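Local coordinates for ribulose bisphosphate carboxylase (Pyrococcus horikoshii, PDB 2D69), which probably catalyses the addition of carbon dioxide and water to ribulose 1,5-bisphosphate, giving two molecules of 3-phosphoglycerate in an archaeal route of AMP breakdown, at residues A[172-177]-A[204-209]; A[223-228]-A[239-244]. One frame throughout, in Å; residues are numbered along the deposited sequence.

Interaction 1: A[172-177]-A[204-209]. With SO4 (sulfate ion), chain I.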
loop_
_atom_site.group_PDB
_atom_site.type_symbol
_atom_site.label_atom_id
_atom_site.label_comp_id
_atom_site.label_asym_id
_atom_site.label_seq_id
_atom_site.Cartn_x
_atom_site.Cartn_y
_atom_site.Cartn_z
ATOM N N GLU A 172 3.239 40.094 -3.774
ATOM C CA GLU A 172 2.844 41.519 -3.871
ATOM C C GLU A 172 2.717 41.951 -5.319
ATOM O O GLU A 172 1.797 42.658 -5.687
ATOM C CB GLU A 172 3.819 42.441 -3.105
ATOM C CG GLU A 172 3.768 42.184 -1.600
ATOM C CD GLU A 172 4.800 42.973 -0.757
ATOM O OE1 GLU A 172 5.906 43.362 -1.253
ATOM O OE2 GLU A 172 4.495 43.171 0.436
ATOM N N ILE A 173 3.659 41.545 -6.145
ATOM C CA ILE A 173 3.521 41.856 -7.543
ATOM C C ILE A 173 2.326 41.149 -8.155
ATOM O O ILE A 173 1.567 41.772 -8.907
ATOM C CB ILE A 173 4.846 41.682 -8.310
ATOM C CG1 ILE A 173 4.676 42.147 -9.746
ATOM C CG2 ILE A 173 5.396 40.286 -8.234
ATOM C CD1 ILE A 173 4.358 43.631 -9.835
ATOM N N ALA A 174 2.101 39.879 -7.800
ATOM C CA ALA A 174 0.946 39.142 -8.294
ATOM C C ALA A 174 -0.342 39.838 -7.957
ATOM O O ALA A 174 -1.227 39.895 -8.774
ATOM C CB ALA A 174 0.915 37.750 -7.694
ATOM N N TYR A 175 -0.467 40.319 -6.728
ATOM C CA TYR A 175 -1.706 41.023 -6.288
ATOM C C TYR A 175 -1.985 42.212 -7.187
ATOM O O TYR A 175 -3.128 42.448 -7.561
ATOM C CB TYR A 175 -1.571 41.510 -4.858
ATOM C CG TYR A 175 -2.818 42.139 -4.330
ATOM C CD1 TYR A 175 -2.970 43.502 -4.334
ATOM C CD2 TYR A 175 -3.896 41.356 -3.934
ATOM C CE1 TYR A 175 -4.110 44.097 -3.824
ATOM C CE2 TYR A 175 -5.063 41.925 -3.477
ATOM C CZ TYR A 175 -5.158 43.299 -3.426
ATOM O OH TYR A 175 -6.297 43.900 -2.997
ATOM N N GLU A 176 -0.940 42.972 -7.483
ATOM C CA GLU A 176 -1.050 44.112 -8.367
ATOM C C GLU A 176 -1.528 43.743 -9.764
ATOM O O GLU A 176 -2.448 44.361 -10.305
ATOM C CB GLU A 176 0.309 44.870 -8.471
ATOM C CG GLU A 176 0.779 45.588 -7.208
ATOM C CD GLU A 176 -0.263 46.539 -6.633
ATOM O OE1 GLU A 176 -0.735 46.328 -5.493
ATOM O OE2 GLU A 176 -0.581 47.520 -7.327
ATOM N N LEU A 177 -0.915 42.721 -10.330
ATOM C CA LEU A 177 -1.172 42.354 -11.725
ATOM C C LEU A 177 -2.554 41.822 -11.933
ATOM O O LEU A 177 -3.281 42.279 -12.836
ATOM C CB LEU A 177 -0.166 41.319 -12.186
ATOM C CG LEU A 177 1.261 41.838 -12.282
ATOM C CD1 LEU A 177 2.237 40.717 -12.406
ATOM C CD2 LEU A 177 1.400 42.711 -13.474
ATOM N N ARG A 204 1.534 27.621 -1.806
ATOM C CA ARG A 204 0.680 27.973 -0.654
ATOM C C ARG A 204 0.334 29.430 -0.650
ATOM O O ARG A 204 -0.847 29.818 -0.438
ATOM C CB ARG A 204 1.360 27.608 0.639
ATOM C CG ARG A 204 1.499 26.104 0.825
ATOM C CD ARG A 204 2.300 25.787 2.066
ATOM N NE ARG A 204 2.728 24.425 2.181
ATOM C CZ ARG A 204 3.943 24.048 2.601
ATOM N NH1 ARG A 204 4.929 24.934 2.875
ATOM N NH2 ARG A 204 4.186 22.753 2.690
ATOM N N LYS A 205 1.326 30.289 -0.865
ATOM C CA LYS A 205 1.031 31.726 -0.766
ATOM C C LYS A 205 0.235 32.271 -1.933
ATOM O O LYS A 205 -0.737 32.972 -1.742
ATOM C CB LYS A 205 2.319 32.536 -0.575
ATOM C CG LYS A 205 2.184 34.050 -0.426
ATOM C CD LYS A 205 1.422 34.446 0.830
ATOM C CE LYS A 205 1.354 35.959 0.940
ATOM N NZ LYS A 205 0.664 36.410 2.229
ATOM N N LEU A 206 0.641 31.958 -3.151
ATOM C CA LEU A 206 0.103 32.667 -4.315
ATOM C C LEU A 206 -1.344 32.334 -4.613
ATOM O O LEU A 206 -2.087 33.177 -5.118
ATOM C CB LEU A 206 0.959 32.411 -5.544
ATOM C CG LEU A 206 2.110 33.379 -5.777
ATOM C CD1 LEU A 206 1.576 34.679 -6.262
ATOM C CD2 LEU A 206 2.953 33.552 -4.482
ATOM N N TYR A 207 -1.761 31.126 -4.277
ATOM C CA TYR A 207 -3.147 30.713 -4.513
ATOM C C TYR A 207 -4.067 31.352 -3.494
ATOM O O TYR A 207 -5.245 31.574 -3.769
ATOM C CB TYR A 207 -3.267 29.164 -4.598
ATOM C CG TYR A 207 -2.708 28.655 -5.929
ATOM C CD1 TYR A 207 -1.419 28.145 -6.039
ATOM C CD2 TYR A 207 -3.461 28.784 -7.132
ATOM C CE1 TYR A 207 -0.942 27.766 -7.230
ATOM C CE2 TYR A 207 -2.974 28.401 -8.327
ATOM C CZ TYR A 207 -1.701 27.910 -8.394
ATOM O OH TYR A 207 -1.126 27.495 -9.569
ATOM N N ARG A 208 -3.552 31.642 -2.308
ATOM C CA ARG A 208 -4.307 32.453 -1.349
ATOM C C ARG A 208 -4.532 33.889 -1.854
ATOM O O ARG A 208 -5.633 34.425 -1.789
ATOM C CB ARG A 208 -3.622 32.487 0.023
ATOM C CG ARG A 208 -3.521 31.098 0.670
ATOM C CD ARG A 208 -2.844 31.075 2.059
ATOM N NE ARG A 208 -3.666 31.816 3.015
ATOM C CZ ARG A 208 -3.470 33.083 3.401
ATOM N NH1 ARG A 208 -2.438 33.804 2.940
ATOM N NH2 ARG A 208 -4.325 33.637 4.282
ATOM N N VAL A 209 -3.490 34.489 -2.392
ATOM C CA VAL A 209 -3.601 35.809 -3.000
ATOM C C VAL A 209 -4.577 35.743 -4.179
ATOM O O VAL A 209 -5.460 36.612 -4.324
ATOM C CB VAL A 209 -2.237 36.272 -3.550
ATOM C CG1 VAL A 209 -2.350 37.606 -4.369
ATOM C CG2 VAL A 209 -1.194 36.400 -2.445
HETATM S S SO4 I . -3.206 37.144 0.915
HETATM O O1 SO4 I . -3.952 37.776 1.997
HETATM O O2 SO4 I . -3.101 38.079 -0.205
HETATM O O3 SO4 I . -1.884 36.752 1.401
HETATM O O4 SO4 I . -3.930 35.954 0.488
#
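A174 and L206 bring helices 167-179 and 199-217 together, two consecutive outer helices of the alpha/beta barrel that meet here through an alanine-leucine and a tyrosine-valine pair. The methyl CB of A174 presses on CD1 of L206 at 3.5 Å, tighter than usual for two carbons. About a turn beyond L206, CG1 of V209 rests beside the start of Y175, 4.0 Å from its CB, and lies at the edge of the ring, near its plane. With CG anti to the backbone N (chi1 -176°), the ring of Y175 continues along helix 199-217, where its OH is hydrogen-bonded to E216.

The polar part belongs to a sulfate ion, probably from the crystallisation liquor. K205, bent at its second torsion (chi2 64°), extends past V209 and donates a hydrogen bond of 2.7 Å from NZ to sulfate O3. NH1 of R208 stands obliquely near the same O3, at 3.4 Å. That nitrogen forms a salt bridge with E145 of a second subunit. CG2 of V209 lies 3.4 Å from O2. Cutting K205 back to an alanine would remove NZ and is likely to leave O3 without its charged donor, the anion then being held less firmly.

No hydrogen bond crosses between the segments themselves: the helices meet through apolar groups, and the basic side chains K205 and R208 turn to the anion.

Interaction 2: A[223-228]-A[239-244]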
loop_
_atom_site.group_PDB
_atom_site.type_symbol
_atom_site.label_atom_id
_atom_site.label_comp_id
_atom_site.label_asym_id
_atom_site.label_seq_id
_atom_site.Cartn_x
_atom_site.Cartn_y
_atom_site.Cartn_z
ATOM N N TYR A 223 -2.797 31.008 -12.808
ATOM C CA TYR A 223 -1.367 31.065 -12.568
ATOM C C TYR A 223 -0.680 29.972 -13.370
ATOM O O TYR A 223 -0.833 28.796 -13.071
ATOM C CB TYR A 223 -1.099 30.866 -11.058
ATOM C CG TYR A 223 0.348 31.026 -10.623
ATOM C CD1 TYR A 223 1.309 31.532 -11.477
ATOM C CD2 TYR A 223 0.747 30.671 -9.355
ATOM C CE1 TYR A 223 2.605 31.642 -11.089
ATOM C CE2 TYR A 223 2.064 30.813 -8.943
ATOM C CZ TYR A 223 2.979 31.274 -9.799
ATOM O OH TYR A 223 4.283 31.392 -9.402
ATOM N N LEU A 224 0.093 30.386 -14.356
ATOM C CA LEU A 224 0.864 29.516 -15.177
ATOM C C LEU A 224 2.153 29.300 -14.447
ATOM O O LEU A 224 3.195 29.881 -14.765
ATOM C CB LEU A 224 1.113 30.144 -16.547
ATOM C CG LEU A 224 -0.168 30.660 -17.223
ATOM C CD1 LEU A 224 0.182 31.398 -18.484
ATOM C CD2 LEU A 224 -1.171 29.584 -17.518
ATOM N N ILE A 225 2.073 28.420 -13.468
ATOM C CA ILE A 225 3.155 28.152 -12.540
ATOM C C ILE A 225 4.096 27.141 -13.107
ATOM O O ILE A 225 3.662 26.084 -13.567
ATOM C CB ILE A 225 2.547 27.728 -11.172
ATOM C CG1 ILE A 225 3.668 27.556 -10.128
ATOM C CG2 ILE A 225 1.705 26.448 -11.273
ATOM C CD1 ILE A 225 3.155 27.675 -8.739
ATOM N N ASN A 226 5.394 27.460 -13.078
ATOM C CA ASN A 226 6.430 26.636 -13.701
ATOM C C ASN A 226 6.822 25.404 -12.863
ATOM O O ASN A 226 7.507 25.521 -11.872
ATOM C CB ASN A 226 7.625 27.501 -13.926
ATOM C CG ASN A 226 8.655 26.881 -14.807
ATOM O OD1 ASN A 226 9.642 27.543 -15.190
ATOM N ND2 ASN A 226 8.412 25.680 -15.237
ATOM N N ILE A 227 6.364 24.231 -13.279
ATOM C CA ILE A 227 6.634 22.942 -12.601
ATOM C C ILE A 227 7.806 22.201 -13.253
ATOM O O ILE A 227 8.129 21.093 -12.878
ATOM C CB ILE A 227 5.420 22.028 -12.633
ATOM C CG1 ILE A 227 5.057 21.590 -14.040
ATOM C CG2 ILE A 227 4.124 22.751 -12.034
ATOM C CD1 ILE A 227 4.139 20.339 -14.048
ATOM N N THR A 228 8.413 22.814 -14.240
ATOM C CA THR A 228 9.521 22.193 -14.964
ATOM C C THR A 228 10.600 21.701 -13.971
ATOM O O THR A 228 10.938 22.390 -13.003
ATOM C CB THR A 228 10.138 23.195 -15.908
ATOM O OG1 THR A 228 9.166 23.698 -16.806
ATOM C CG2 THR A 228 11.202 22.569 -16.790
ATOM N N GLU A 239 0.879 17.942 -8.536
ATOM C CA GLU A 239 -0.072 17.538 -7.470
ATOM C C GLU A 239 -0.278 18.640 -6.443
ATOM O O GLU A 239 -1.428 18.908 -5.943
ATOM C CB GLU A 239 0.442 16.249 -6.755
ATOM C CG GLU A 239 0.437 14.999 -7.634
ATOM C CD GLU A 239 1.081 13.761 -6.982
ATOM O OE1 GLU A 239 1.887 13.910 -6.051
ATOM O OE2 GLU A 239 0.790 12.634 -7.405
ATOM N N MET A 240 0.787 19.343 -6.105
ATOM C CA MET A 240 0.668 20.488 -5.172
ATOM C C MET A 240 -0.194 21.626 -5.719
ATOM O O MET A 240 -1.015 22.205 -4.996
ATOM C CB MET A 240 2.017 21.039 -4.754
ATOM C CG MET A 240 2.902 20.091 -3.940
ATOM S SD MET A 240 4.577 20.847 -4.077
ATOM C CE MET A 240 5.677 19.463 -3.525
ATOM N N VAL A 241 -0.067 21.885 -7.018
ATOM C CA VAL A 241 -0.856 22.933 -7.659
ATOM C C VAL A 241 -2.343 22.552 -7.580
ATOM O O VAL A 241 -3.161 23.322 -7.052
ATOM C CB VAL A 241 -0.330 23.183 -9.138
ATOM C CG1 VAL A 241 -1.311 24.151 -9.904
ATOM C CG2 VAL A 241 1.047 23.793 -9.099
ATOM N N ALA A 242 -2.696 21.333 -7.999
ATOM C CA ALA A 242 -4.104 20.847 -8.036
ATOM C C ALA A 242 -4.687 20.873 -6.631
ATOM O O ALA A 242 -5.834 21.294 -6.393
ATOM C CB ALA A 242 -4.168 19.453 -8.591
ATOM N N ASN A 243 -3.865 20.460 -5.679
ATOM C CA ASN A 243 -4.253 20.459 -4.289
ATOM C C ASN A 243 -4.595 21.800 -3.735
ATOM O O ASN A 243 -5.454 21.925 -2.878
ATOM C CB ASN A 243 -3.125 19.894 -3.438
ATOM C CG ASN A 243 -3.589 18.800 -2.665
ATOM O OD1 ASN A 243 -3.544 17.635 -3.175
ATOM N ND2 ASN A 243 -4.208 19.105 -1.478
ATOM N N GLU A 244 -3.924 22.812 -4.237
ATOM C CA GLU A 244 -4.181 24.171 -3.820
ATOM C C GLU A 244 -5.338 24.835 -4.570
ATOM O O GLU A 244 -5.713 25.946 -4.231
ATOM C CB GLU A 244 -2.879 24.992 -3.888
ATOM C CG GLU A 244 -2.714 26.037 -2.791
ATOM C CD GLU A 244 -2.593 25.468 -1.381
ATOM O OE1 GLU A 244 -2.086 24.367 -1.199
ATOM O OE2 GLU A 244 -3.006 26.147 -0.441
#
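I225 lays its CG2 methyl over the fork of V241, 3.5 Å from CG2 and 4.0 Å from CG1, so that one methyl serves both branches. The closer of these distances is tight for a carbon pair. The two side chains run in opposing directions, side by side rather than head-on, and touch through their methyl groups. V241 has CG1 anti to its backbone N (chi1 171°), which brings both branches to bear on the isoleucine. I227 adds a looser touch, its CG2 standing 4.4 Å from CG2 of V241.

The other flank of I225 is set by the chain just before it. L224 is the centre of an inverse gamma turn, closed by a weak hydrogen bond from I225 N to Y223 O, and the bend brings CB of I225 over the centre of the Y223 ring, 3.7 Å above its plane. The OH of that tyrosine is hydrogen-bonded to D187 and R202.

This is a beta-alpha unit of the barrel in miniature, in which I225 and I227, coming after L224 of strand 222-224, are covered by helix 231-244, the next helix in the chain. F199 of helix 199-217 also touches I225, M264 of helix 258-271 meets I227, and backbone hydrogen bonds tie I225 and I227 to M250 of the adjoining strand 248-252.

In the fold
Interactions 1 and 2 follow one another along the catalytic barrel, their centres 14 Å apart, and Y207 joins them. Carried on 204-209 but taking no part in interaction 1, it sends its OH to V241 CG1 at 3.4 Å and to I225 CG2 at 3.5 Å, so helix 199-217 packs against both neighbouring helices, 167-179 and 231-244. The two contacts differ in depth: interaction 2 is wholly buried, whereas interaction 1 is only partly so and has a sulfate beside it. Both lie near K186, predicted to bind magnesium through a carbamate that is absent here: the side chains of I225 and A174 lie about 8 Å and about 10 Å, respectively, from that of the lysine.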